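Local coordinates for exopolysaccharide biosynthesis protein (Pantoea stewartii subsp. stewartii DC283, PDB 6TGF), which modifies the glycan of the bacterial biofilm, probably as a hydrolase acting on exopolysaccharide, and has a parallel beta-helix fold resembling that of bacteriophage tailspikes, at residues B[543-549]-B[661-667]; B[612-618]-B[630-634]; B[176-181]-B[220-226]. All blocks are in the same frame, centred on the assembly; numbering follows the deposited sequence.

Overall arrangement
Contact 3 comes first along the chain and lies in the N-terminal part, where the loop after helix 173-176 packs on the strands 218-221 and 224-228. The parallel beta-helix follows, and contacts 1 and 2 lie beyond it, about 95 and 103 Å from contact 3 between centres and on the opposite side of the chain's centre. These two are neighbours, with centres about 11 Å apart, in one five-stranded antiparallel sheet where strand 543-551 adjoins strand 626-633. Contact 2 is a local hairpin, whereas contact 1 joins segments separated by 111 residues that include this hairpin. The three thus sample both ends of an elongated subunit of the trimeric assembly.

Contact 1: residues B[543-549]-B[661-667]; sequences VWYELAN and DAKMAKA
Tyr-545 and Leu-547 of 543-549 meet Lys-666 and Met-664 of 661-667 in the more enclosed part of this antiparallel pairing. CG of Lys-666 lies over one face of the Tyr-545 ring, 4.1 Å from its centroid, and the extended lysine chain runs alongside the ring until CE is 3.3 Å from Tyr-545 OH. Met-664, bent at chi2 (61°), brings SD to 3.8 Å from Leu-547 CD2; Leu-535 touches Tyr-545, Leu-547 and Met-664. The carbonyl Leu-547 O is gripped twice, by Lys-663 N at 3.0 Å and Met-664 N at 2.8 Å, both from the same face of its plane.

At the far end the side chains of Asn-549 and Asp-661 lie side by side. ND2 donates almost straight to OD2 (3.1 Å, 171°), reaching its anti side from outside the carboxylate plane. Arg-659 forms a salt bridge with the same oxygen, while Gln-628 and Asp-626 hold the amide of Asn-549.

The solvent side is looser. Glu-546 OE2 approaches only the aliphatic part of Lys-663, at CG (3.6 Å), and lies 5.8 Å from Lys-663 NZ, so the opposite charges are not in contact.

Met-664 and Ala-665 both face Glu-546, with Met-664 at positive phi: a G1 beta bulge in the pairing of an antiparallel sheet's edge strand with strand 543-551, the backbone bonds continuing to Ala-667.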
loop_
_atom_site.group_PDB
_atom_site.type_symbol
_atom_site.label_atom_id
_atom_site.label_comp_id
_atom_site.label_asym_id
_atom_site.label_seq_id
_atom_site.Cartn_x
_atom_site.Cartn_y
_atom_site.Cartn_z
ATOM N N VAL B 543 -5.960 52.575 -6.088
ATOM C CA VAL B 543 -6.072 51.683 -7.283
ATOM C C VAL B 543 -7.324 50.812 -7.135
ATOM O O VAL B 543 -7.545 50.269 -6.035
ATOM C CB VAL B 543 -4.806 50.821 -7.461
ATOM C CG1 VAL B 543 -4.891 49.931 -8.693
ATOM C CG2 VAL B 543 -3.547 51.672 -7.512
ATOM N N TRP B 544 -8.101 50.686 -8.215
ATOM C CA TRP B 544 -9.317 49.833 -8.297
ATOM C C TRP B 544 -8.910 48.382 -8.582
ATOM O O TRP B 544 -8.123 48.164 -9.523
ATOM C CB TRP B 544 -10.283 50.357 -9.368
ATOM C CG TRP B 544 -11.155 51.482 -8.905
ATOM C CD1 TRP B 544 -11.057 52.800 -9.247
ATOM C CD2 TRP B 544 -12.272 51.383 -8.004
ATOM N NE1 TRP B 544 -12.036 53.526 -8.623
ATOM C CE2 TRP B 544 -12.796 52.686 -7.855
ATOM C CE3 TRP B 544 -12.879 50.328 -7.313
ATOM C CZ2 TRP B 544 -13.897 52.953 -7.043
ATOM C CZ3 TRP B 544 -13.966 50.595 -6.510
ATOM C CH2 TRP B 544 -14.465 51.890 -6.378
ATOM N N TYR B 545 -9.432 47.441 -7.789
ATOM C CA TYR B 545 -9.315 45.973 -7.993
ATOM C C TYR B 545 -10.719 45.364 -8.076
ATOM O O TYR B 545 -11.614 45.838 -7.350
ATOM C CB TYR B 545 -8.544 45.314 -6.845
ATOM C CG TYR B 545 -7.044 45.457 -6.906
ATOM C CD1 TYR B 545 -6.260 44.517 -7.553
ATOM C CD2 TYR B 545 -6.402 46.522 -6.297
ATOM C CE1 TYR B 545 -4.881 44.636 -7.605
ATOM C CE2 TYR B 545 -5.024 46.656 -6.339
ATOM C CZ TYR B 545 -4.259 45.710 -6.996
ATOM O OH TYR B 545 -2.900 45.838 -7.040
ATOM N N GLU B 546 -10.900 44.359 -8.939
ATOM C CA GLU B 546 -12.031 43.397 -8.860
ATOM C C GLU B 546 -11.586 42.244 -7.956
ATOM O O GLU B 546 -10.636 41.533 -8.337
ATOM C CB GLU B 546 -12.441 42.885 -10.242
ATOM C CG GLU B 546 -13.711 42.049 -10.216
ATOM C CD GLU B 546 -14.174 41.511 -11.560
ATOM O OE1 GLU B 546 -13.624 41.941 -12.595
ATOM O OE2 GLU B 546 -15.085 40.659 -11.567
ATOM N N LEU B 547 -12.221 42.092 -6.791
ATOM C CA LEU B 547 -11.902 41.015 -5.817
ATOM C C LEU B 547 -12.323 39.670 -6.415
ATOM O O LEU B 547 -11.432 38.847 -6.698
ATOM C CB LEU B 547 -12.614 41.282 -4.486
ATOM C CG LEU B 547 -12.094 42.470 -3.674
ATOM C CD1 LEU B 547 -12.798 42.545 -2.330
ATOM C CD2 LEU B 547 -10.587 42.393 -3.472
ATOM N N ALA B 548 -13.626 39.471 -6.629
ATOM C CA ALA B 548 -14.200 38.192 -7.105
ATOM C C ALA B 548 -15.639 38.389 -7.588
ATOM O O ALA B 548 -16.217 39.463 -7.332
ATOM C CB ALA B 548 -14.144 37.175 -5.991
ATOM N N ASN B 549 -16.175 37.376 -8.275
ATOM C CA ASN B 549 -17.631 37.182 -8.498
ATOM C C ASN B 549 -18.140 36.194 -7.444
ATOM O O ASN B 549 -17.648 35.050 -7.426
ATOM C CB ASN B 549 -17.947 36.681 -9.910
ATOM C CG ASN B 549 -19.417 36.368 -10.096
ATOM O OD1 ASN B 549 -20.257 37.265 -10.054
ATOM N ND2 ASN B 549 -19.738 35.100 -10.292
ATOM N N ASP B 661 -15.431 33.158 -7.239
ATOM C CA ASP B 661 -14.697 33.239 -8.529
ATOM C C ASP B 661 -13.660 34.356 -8.399
ATOM O O ASP B 661 -13.937 35.482 -8.855
ATOM C CB ASP B 661 -15.644 33.471 -9.708
ATOM C CG ASP B 661 -16.740 32.429 -9.834
ATOM O OD1 ASP B 661 -16.556 31.315 -9.305
ATOM O OD2 ASP B 661 -17.772 32.746 -10.456
ATOM N N ALA B 662 -12.527 34.047 -7.766
ATOM C CA ALA B 662 -11.442 35.002 -7.447
ATOM C C ALA B 662 -10.863 35.572 -8.746
ATOM O O ALA B 662 -10.454 34.774 -9.614
ATOM C CB ALA B 662 -10.382 34.324 -6.613
ATOM N N LYS B 663 -10.866 36.903 -8.874
ATOM C CA LYS B 663 -10.226 37.659 -9.983
ATOM C C LYS B 663 -8.985 38.365 -9.426
ATOM O O LYS B 663 -7.888 38.150 -9.976
ATOM C CB LYS B 663 -11.211 38.662 -10.593
ATOM C CG LYS B 663 -12.579 38.097 -10.955
ATOM C CD LYS B 663 -12.553 37.101 -12.094
ATOM C CE LYS B 663 -13.890 36.425 -12.306
ATOM N NZ LYS B 663 -13.789 35.305 -13.269
ATOM N N MET B 664 -9.174 39.173 -8.377
ATOM C CA MET B 664 -8.095 39.792 -7.560
ATOM C C MET B 664 -7.101 40.506 -8.488
ATOM O O MET B 664 -5.878 40.332 -8.310
ATOM C CB MET B 664 -7.389 38.706 -6.737
ATOM C CG MET B 664 -7.362 38.977 -5.247
ATOM S SD MET B 664 -8.993 39.103 -4.464
ATOM C CE MET B 664 -9.620 37.445 -4.720
ATOM N N ALA B 665 -7.623 41.291 -9.439
ATOM C CA ALA B 665 -6.871 41.925 -10.548
ATOM C C ALA B 665 -7.240 43.408 -10.655
ATOM O O ALA B 665 -8.386 43.757 -10.310
ATOM C CB ALA B 665 -7.170 41.199 -11.836
ATOM N N LYS B 666 -6.302 44.238 -11.126
ATOM C CA LYS B 666 -6.515 45.688 -11.385
ATOM C C LYS B 666 -7.604 45.847 -12.449
ATOM O O LYS B 666 -7.386 45.396 -13.589
ATOM C CB LYS B 666 -5.215 46.368 -11.824
ATOM C CG LYS B 666 -4.267 46.717 -10.686
ATOM C CD LYS B 666 -2.850 47.000 -11.129
ATOM C CE LYS B 666 -1.856 46.915 -9.990
ATOM N NZ LYS B 666 -0.470 46.748 -10.483
ATOM N N ALA B 667 -8.733 46.454 -12.075
ATOM C CA ALA B 667 -9.914 46.671 -12.942
ATOM C C ALA B 667 -10.786 47.787 -12.355
ATOM O O ALA B 667 -11.209 47.650 -11.193
ATOM C CB ALA B 667 -10.689 45.383 -13.074
#

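Contact 2: residues B[612-618]-B[630-634]; sequences SPVLDVR and FIRLA
Ile-631 is flanked by two valines of 612-618 on the apolar face of this hairpin. Its CD1 lies 4.0 Å from Val-614 CG2, the two side chains crossing at about a right angle, and its CG2 lies 4.2 Å from Val-617 CG2. With chi1 at 62°, CG1 of Ile-631 sits between the backbone N and the carbonyl carbon, which sends the longer branch to Val-614 and leaves CG2 for Val-617. Next to this group, CD1 of Leu-633 rests against Pro-613 O.

Backbone bonds close the ladder along its length: Ala-634 N donates to Pro-613 O, Leu-615 N to Arg-632 O, Arg-632 N to Asp-616 O, and Arg-618 and Phe-630 exchange a pair. Leu-615, where the chain turns a corner, sets CG 4.1 Å from Ala-634 CB.

On the other face Asp-616 and Arg-632 run side by side, touching through their CB atoms at 3.7 Å. Their charged ends stay apart, Asp-616 OD2 being 5.0 Å from Arg-632 NH1, an attraction at most long-range. Arg-618 leads away to Ser-673 O.

Val-614, Val-617 and Ile-631 pack on strand 589-597 of the facing sheet, Trp-606 of strand 602-610 also touches both valines, and strand 543-551 flanks the hairpin at 626-633.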
loop_
_atom_site.group_PDB
_atom_site.type_symbol
_atom_site.label_atom_id
_atom_site.label_comp_id
_atom_site.label_asym_id
_atom_site.label_seq_id
_atom_site.Cartn_x
_atom_site.Cartn_y
_atom_site.Cartn_z
ATOM N N SER B 612 -7.779 52.380 7.338
ATOM C CA SER B 612 -8.516 51.538 6.355
ATOM C C SER B 612 -7.660 51.283 5.116
ATOM O O SER B 612 -7.038 52.204 4.594
ATOM C CB SER B 612 -9.828 52.172 5.977
ATOM O OG SER B 612 -10.551 51.341 5.081
ATOM N N PRO B 613 -7.602 50.029 4.609
ATOM C CA PRO B 613 -6.958 49.744 3.327
ATOM C C PRO B 613 -7.846 50.072 2.115
ATOM O O PRO B 613 -7.331 50.063 1.012
ATOM C CB PRO B 613 -6.682 48.236 3.415
ATOM C CG PRO B 613 -7.815 47.703 4.268
ATOM C CD PRO B 613 -8.132 48.813 5.249
ATOM N N VAL B 614 -9.136 50.355 2.346
ATOM C CA VAL B 614 -10.166 50.593 1.290
ATOM C C VAL B 614 -10.749 52.002 1.464
ATOM O O VAL B 614 -11.033 52.386 2.615
ATOM C CB VAL B 614 -11.266 49.513 1.345
ATOM C CG1 VAL B 614 -12.407 49.793 0.377
ATOM C CG2 VAL B 614 -10.694 48.123 1.104
ATOM N N LEU B 615 -10.923 52.729 0.353
ATOM C CA LEU B 615 -11.524 54.092 0.299
ATOM C C LEU B 615 -12.968 54.013 -0.210
ATOM O O LEU B 615 -13.824 54.724 0.350
ATOM C CB LEU B 615 -10.683 54.981 -0.622
ATOM C CG LEU B 615 -9.233 55.214 -0.199
ATOM C CD1 LEU B 615 -8.547 56.166 -1.166
ATOM C CD2 LEU B 615 -9.142 55.752 1.221
ATOM N N ASP B 616 -13.215 53.200 -1.242
ATOM C CA ASP B 616 -14.531 53.061 -1.924
ATOM C C ASP B 616 -14.809 51.581 -2.207
ATOM O O ASP B 616 -13.841 50.801 -2.311
ATOM C CB ASP B 616 -14.570 53.868 -3.226
ATOM C CG ASP B 616 -14.963 55.323 -3.044
ATOM O OD1 ASP B 616 -16.125 55.573 -2.663
ATOM O OD2 ASP B 616 -14.104 56.195 -3.285
ATOM N N VAL B 617 -16.092 51.224 -2.325
ATOM C CA VAL B 617 -16.573 49.872 -2.733
ATOM C C VAL B 617 -17.719 50.054 -3.734
ATOM O O VAL B 617 -18.672 50.794 -3.413
ATOM C CB VAL B 617 -17.023 49.037 -1.518
ATOM C CG1 VAL B 617 -17.622 47.701 -1.930
ATOM C CG2 VAL B 617 -15.892 48.825 -0.526
ATOM N N ARG B 618 -17.614 49.411 -4.899
ATOM C CA ARG B 618 -18.694 49.315 -5.916
ATOM C C ARG B 618 -18.907 47.835 -6.251
ATOM O O ARG B 618 -17.959 47.047 -6.061
ATOM C CB ARG B 618 -18.340 50.130 -7.164
ATOM C CG ARG B 618 -18.022 51.591 -6.878
ATOM C CD ARG B 618 -17.850 52.404 -8.146
ATOM N NE ARG B 618 -19.134 52.707 -8.768
ATOM C CZ ARG B 618 -19.866 53.796 -8.536
ATOM N NH1 ARG B 618 -19.452 54.726 -7.691
ATOM N NH2 ARG B 618 -21.020 53.953 -9.162
ATOM N N PHE B 630 -15.934 45.156 -6.396
ATOM C CA PHE B 630 -14.734 45.993 -6.655
ATOM C C PHE B 630 -14.408 46.797 -5.392
ATOM O O PHE B 630 -15.350 47.213 -4.687
ATOM C CB PHE B 630 -14.967 46.928 -7.844
ATOM C CG PHE B 630 -15.163 46.239 -9.172
ATOM C CD1 PHE B 630 -16.364 45.620 -9.480
ATOM C CD2 PHE B 630 -14.153 46.227 -10.122
ATOM C CE1 PHE B 630 -16.546 44.991 -10.703
ATOM C CE2 PHE B 630 -14.338 45.602 -11.346
ATOM C CZ PHE B 630 -15.533 44.984 -11.633
ATOM N N ILE B 631 -13.117 46.999 -5.112
ATOM C CA ILE B 631 -12.625 47.850 -3.986
ATOM C C ILE B 631 -11.580 48.831 -4.530
ATOM O O ILE B 631 -10.721 48.408 -5.329
ATOM C CB ILE B 631 -12.078 46.997 -2.820
ATOM C CG1 ILE B 631 -10.880 46.130 -3.220
ATOM C CG2 ILE B 631 -13.188 46.155 -2.210
ATOM C CD1 ILE B 631 -9.991 45.749 -2.057
ATOM N N ARG B 632 -11.680 50.101 -4.127
ATOM C CA ARG B 632 -10.659 51.146 -4.398
ATOM C C ARG B 632 -9.589 51.040 -3.308
ATOM O O ARG B 632 -9.755 51.666 -2.242
ATOM C CB ARG B 632 -11.299 52.537 -4.450
ATOM C CG ARG B 632 -10.370 53.625 -4.969
ATOM C CD ARG B 632 -11.113 54.845 -5.481
ATOM N NE ARG B 632 -10.355 55.519 -6.528
ATOM C CZ ARG B 632 -9.678 56.658 -6.390
ATOM N NH1 ARG B 632 -9.654 57.299 -5.233
ATOM N NH2 ARG B 632 -9.024 57.160 -7.423
ATOM N N LEU B 633 -8.552 50.240 -3.567
ATOM C CA LEU B 633 -7.448 49.962 -2.612
ATOM C C LEU B 633 -6.686 51.269 -2.354
ATOM O O LEU B 633 -6.282 51.916 -3.339
ATOM C CB LEU B 633 -6.547 48.870 -3.199
ATOM C CG LEU B 633 -5.652 48.130 -2.206
ATOM C CD1 LEU B 633 -6.468 47.455 -1.110
ATOM C CD2 LEU B 633 -4.785 47.106 -2.919
ATOM N N ALA B 634 -6.531 51.642 -1.079
ATOM C CA ALA B 634 -5.954 52.927 -0.614
ATOM C C ALA B 634 -4.521 53.090 -1.130
ATOM O O ALA B 634 -3.922 52.090 -1.562
ATOM C CB ALA B 634 -5.991 52.990 0.893
#

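Contact 3: residues B[176-181]-B[220-226]; sequences LRKTRP and SGDGFHW
Trp-226 and Phe-224 of 220-226 point toward the loop 176-181, and the contact is chiefly one of CH-pi interactions. The indole is held between two aliphatic groups: Leu-176 CD1 sits over its five-membered ring, 3.6 Å from the centroid, while Pro-181 CG lies over the six-membered ring from the opposite face, 3.9 Å from that centroid. The Phe-224 ring is likewise approached on both faces, by Arg-180 CA over its centre on one and by Gly-221 CA near the rim on the other. Its chi1 of 67° places the ring between backbone N and carbonyl carbon, where CD1 also meets Pro-181 CD at 3.5 Å.

Hydrogen bonding adds direction. Trp-226 NE1 donates to Thr-179 O (2.9 Å, 149°), with the oxygen in the indole plane, which would restrain the indole from turning in its own plane between Leu-176 and Pro-181. A water bridges the segments, donating to Arg-177 O and accepting from Asp-222 N, each at 2.9 Å.

The polar end of Arg-177 turns to a salt bridge with Asp-213. Helix 53-57 touches Lys-178 and Thr-179 through Glu-54; Phe-219 of strand 218-221 packs on Leu-176 and Arg-177, and Phe-204 of strand 202-207 on Trp-226.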
loop_
_atom_site.group_PDB
_atom_site.type_symbol
_atom_site.label_atom_id
_atom_site.label_comp_id
_atom_site.label_asym_id
_atom_site.label_seq_id
_atom_site.Cartn_x
_atom_site.Cartn_y
_atom_site.Cartn_z
ATOM N N LEU B 176 -1.294 -49.373 -4.425
ATOM C CA LEU B 176 -0.082 -49.086 -3.606
ATOM C C LEU B 176 -0.261 -49.651 -2.190
ATOM O O LEU B 176 0.713 -50.226 -1.664
ATOM C CB LEU B 176 0.168 -47.576 -3.559
ATOM C CG LEU B 176 1.457 -47.138 -2.864
ATOM C CD1 LEU B 176 2.680 -47.610 -3.633
ATOM C CD2 LEU B 176 1.491 -45.629 -2.687
ATOM N N ARG B 177 -1.453 -49.496 -1.606
ATOM C CA ARG B 177 -1.784 -49.961 -0.230
ATOM C C ARG B 177 -1.842 -51.494 -0.182
ATOM O O ARG B 177 -1.838 -52.038 0.939
ATOM C CB ARG B 177 -3.116 -49.363 0.234
ATOM C CG ARG B 177 -3.035 -47.896 0.629
ATOM C CD ARG B 177 -4.407 -47.258 0.673
ATOM N NE ARG B 177 -4.374 -45.882 1.151
ATOM C CZ ARG B 177 -5.383 -45.020 1.051
ATOM N NH1 ARG B 177 -6.523 -45.380 0.482
ATOM N NH2 ARG B 177 -5.250 -43.792 1.517
ATOM N N LYS B 178 -1.909 -52.156 -1.342
ATOM C CA LYS B 178 -2.006 -53.636 -1.472
ATOM C C LYS B 178 -0.648 -54.237 -1.865
ATOM O O LYS B 178 -0.523 -55.476 -1.803
ATOM C CB LYS B 178 -3.078 -54.000 -2.502
ATOM C CG LYS B 178 -4.511 -53.813 -2.024
ATOM C CD LYS B 178 -5.529 -53.834 -3.143
ATOM C CE LYS B 178 -6.939 -54.065 -2.648
ATOM N NZ LYS B 178 -7.909 -54.146 -3.766
ATOM N N THR B 179 0.325 -53.405 -2.251
ATOM C CA THR B 179 1.671 -53.836 -2.717
ATOM C C THR B 179 2.665 -53.768 -1.553
ATOM O O THR B 179 3.060 -52.649 -1.191
ATOM C CB THR B 179 2.157 -52.972 -3.889
ATOM O OG1 THR B 179 1.176 -53.026 -4.926
ATOM C CG2 THR B 179 3.500 -53.416 -4.427
ATOM N N ARG B 180 3.061 -54.919 -1.002
ATOM C CA ARG B 180 4.129 -55.013 0.031
ATOM C C ARG B 180 5.466 -54.685 -0.630
ATOM O O ARG B 180 5.772 -55.224 -1.692
ATOM C CB ARG B 180 4.156 -56.407 0.668
ATOM C CG ARG B 180 5.329 -56.640 1.611
ATOM C CD ARG B 180 5.213 -57.936 2.388
ATOM N NE ARG B 180 4.752 -57.724 3.755
ATOM C CZ ARG B 180 5.508 -57.797 4.848
ATOM N NH1 ARG B 180 6.794 -58.090 4.765
ATOM N NH2 ARG B 180 4.967 -57.581 6.034
ATOM N N PRO B 181 6.291 -53.783 -0.046
ATOM C CA PRO B 181 7.644 -53.544 -0.550
ATOM C C PRO B 181 8.488 -54.827 -0.549
ATOM O O PRO B 181 8.293 -55.652 0.326
ATOM C CB PRO B 181 8.241 -52.516 0.426
ATOM C CG PRO B 181 7.045 -51.863 1.089
ATOM C CD PRO B 181 5.961 -52.921 1.100
ATOM N N SER B 220 -0.322 -46.714 3.755
ATOM C CA SER B 220 0.025 -47.927 4.540
ATOM C C SER B 220 -0.911 -49.090 4.197
ATOM O O SER B 220 -2.085 -48.838 3.854
ATOM C CB SER B 220 0.018 -47.636 6.018
ATOM O OG SER B 220 -1.210 -47.049 6.413
ATOM N N GLY B 221 -0.383 -50.315 4.286
ATOM C CA GLY B 221 -1.132 -51.579 4.171
ATOM C C GLY B 221 -0.974 -52.410 5.429
ATOM O O GLY B 221 -0.726 -51.816 6.496
ATOM N N ASP B 222 -1.092 -53.735 5.308
ATOM C CA ASP B 222 -1.017 -54.688 6.447
ATOM C C ASP B 222 0.458 -54.992 6.734
ATOM O O ASP B 222 1.002 -55.925 6.116
ATOM C CB ASP B 222 -1.838 -55.950 6.161
ATOM C CG ASP B 222 -2.279 -56.706 7.403
ATOM O OD1 ASP B 222 -1.836 -56.338 8.511
ATOM O OD2 ASP B 222 -3.070 -57.659 7.253
ATOM N N GLY B 223 1.077 -54.213 7.627
ATOM C CA GLY B 223 2.449 -54.435 8.127
ATOM C C GLY B 223 3.501 -53.755 7.267
ATOM O O GLY B 223 4.667 -54.193 7.311
ATOM N N PHE B 224 3.115 -52.717 6.521
ATOM C CA PHE B 224 4.022 -51.913 5.661
ATOM C C PHE B 224 3.360 -50.578 5.307
ATOM O O PHE B 224 2.146 -50.412 5.544
ATOM C CB PHE B 224 4.378 -52.677 4.383
ATOM C CG PHE B 224 3.222 -52.890 3.438
ATOM C CD1 PHE B 224 2.878 -51.924 2.504
ATOM C CD2 PHE B 224 2.476 -54.058 3.483
ATOM C CE1 PHE B 224 1.813 -52.121 1.638
ATOM C CE2 PHE B 224 1.412 -54.253 2.616
ATOM C CZ PHE B 224 1.084 -53.286 1.694
ATOM N N HIS B 225 4.152 -49.664 4.739
ATOM C CA HIS B 225 3.689 -48.361 4.197
ATOM C C HIS B 225 4.673 -47.864 3.136
ATOM O O HIS B 225 5.787 -48.421 3.044
ATOM C CB HIS B 225 3.485 -47.341 5.329
ATOM C CG HIS B 225 4.745 -46.721 5.834
ATOM N ND1 HIS B 225 5.466 -47.261 6.882
ATOM C CD2 HIS B 225 5.408 -45.608 5.454
ATOM C CE1 HIS B 225 6.520 -46.507 7.120
ATOM N NE2 HIS B 225 6.509 -45.488 6.256
ATOM N N TRP B 226 4.248 -46.864 2.361
ATOM C CA TRP B 226 5.071 -46.132 1.366
ATOM C C TRP B 226 5.094 -44.650 1.745
ATOM O O TRP B 226 4.007 -44.085 1.964
ATOM C CB TRP B 226 4.520 -46.341 -0.049
ATOM C CG TRP B 226 4.506 -47.771 -0.493
ATOM C CD1 TRP B 226 3.496 -48.669 -0.317
ATOM C CD2 TRP B 226 5.549 -48.470 -1.196
ATOM N NE1 TRP B 226 3.838 -49.877 -0.860
ATOM C CE2 TRP B 226 5.090 -49.787 -1.406
ATOM C CE3 TRP B 226 6.819 -48.116 -1.665
ATOM C CZ2 TRP B 226 5.858 -50.747 -2.065
ATOM C CZ3 TRP B 226 7.577 -49.065 -2.317
ATOM C CH2 TRP B 226 7.101 -50.363 -2.513
HETATM O O HOH W 1 -2.534 -54.117 2.795
#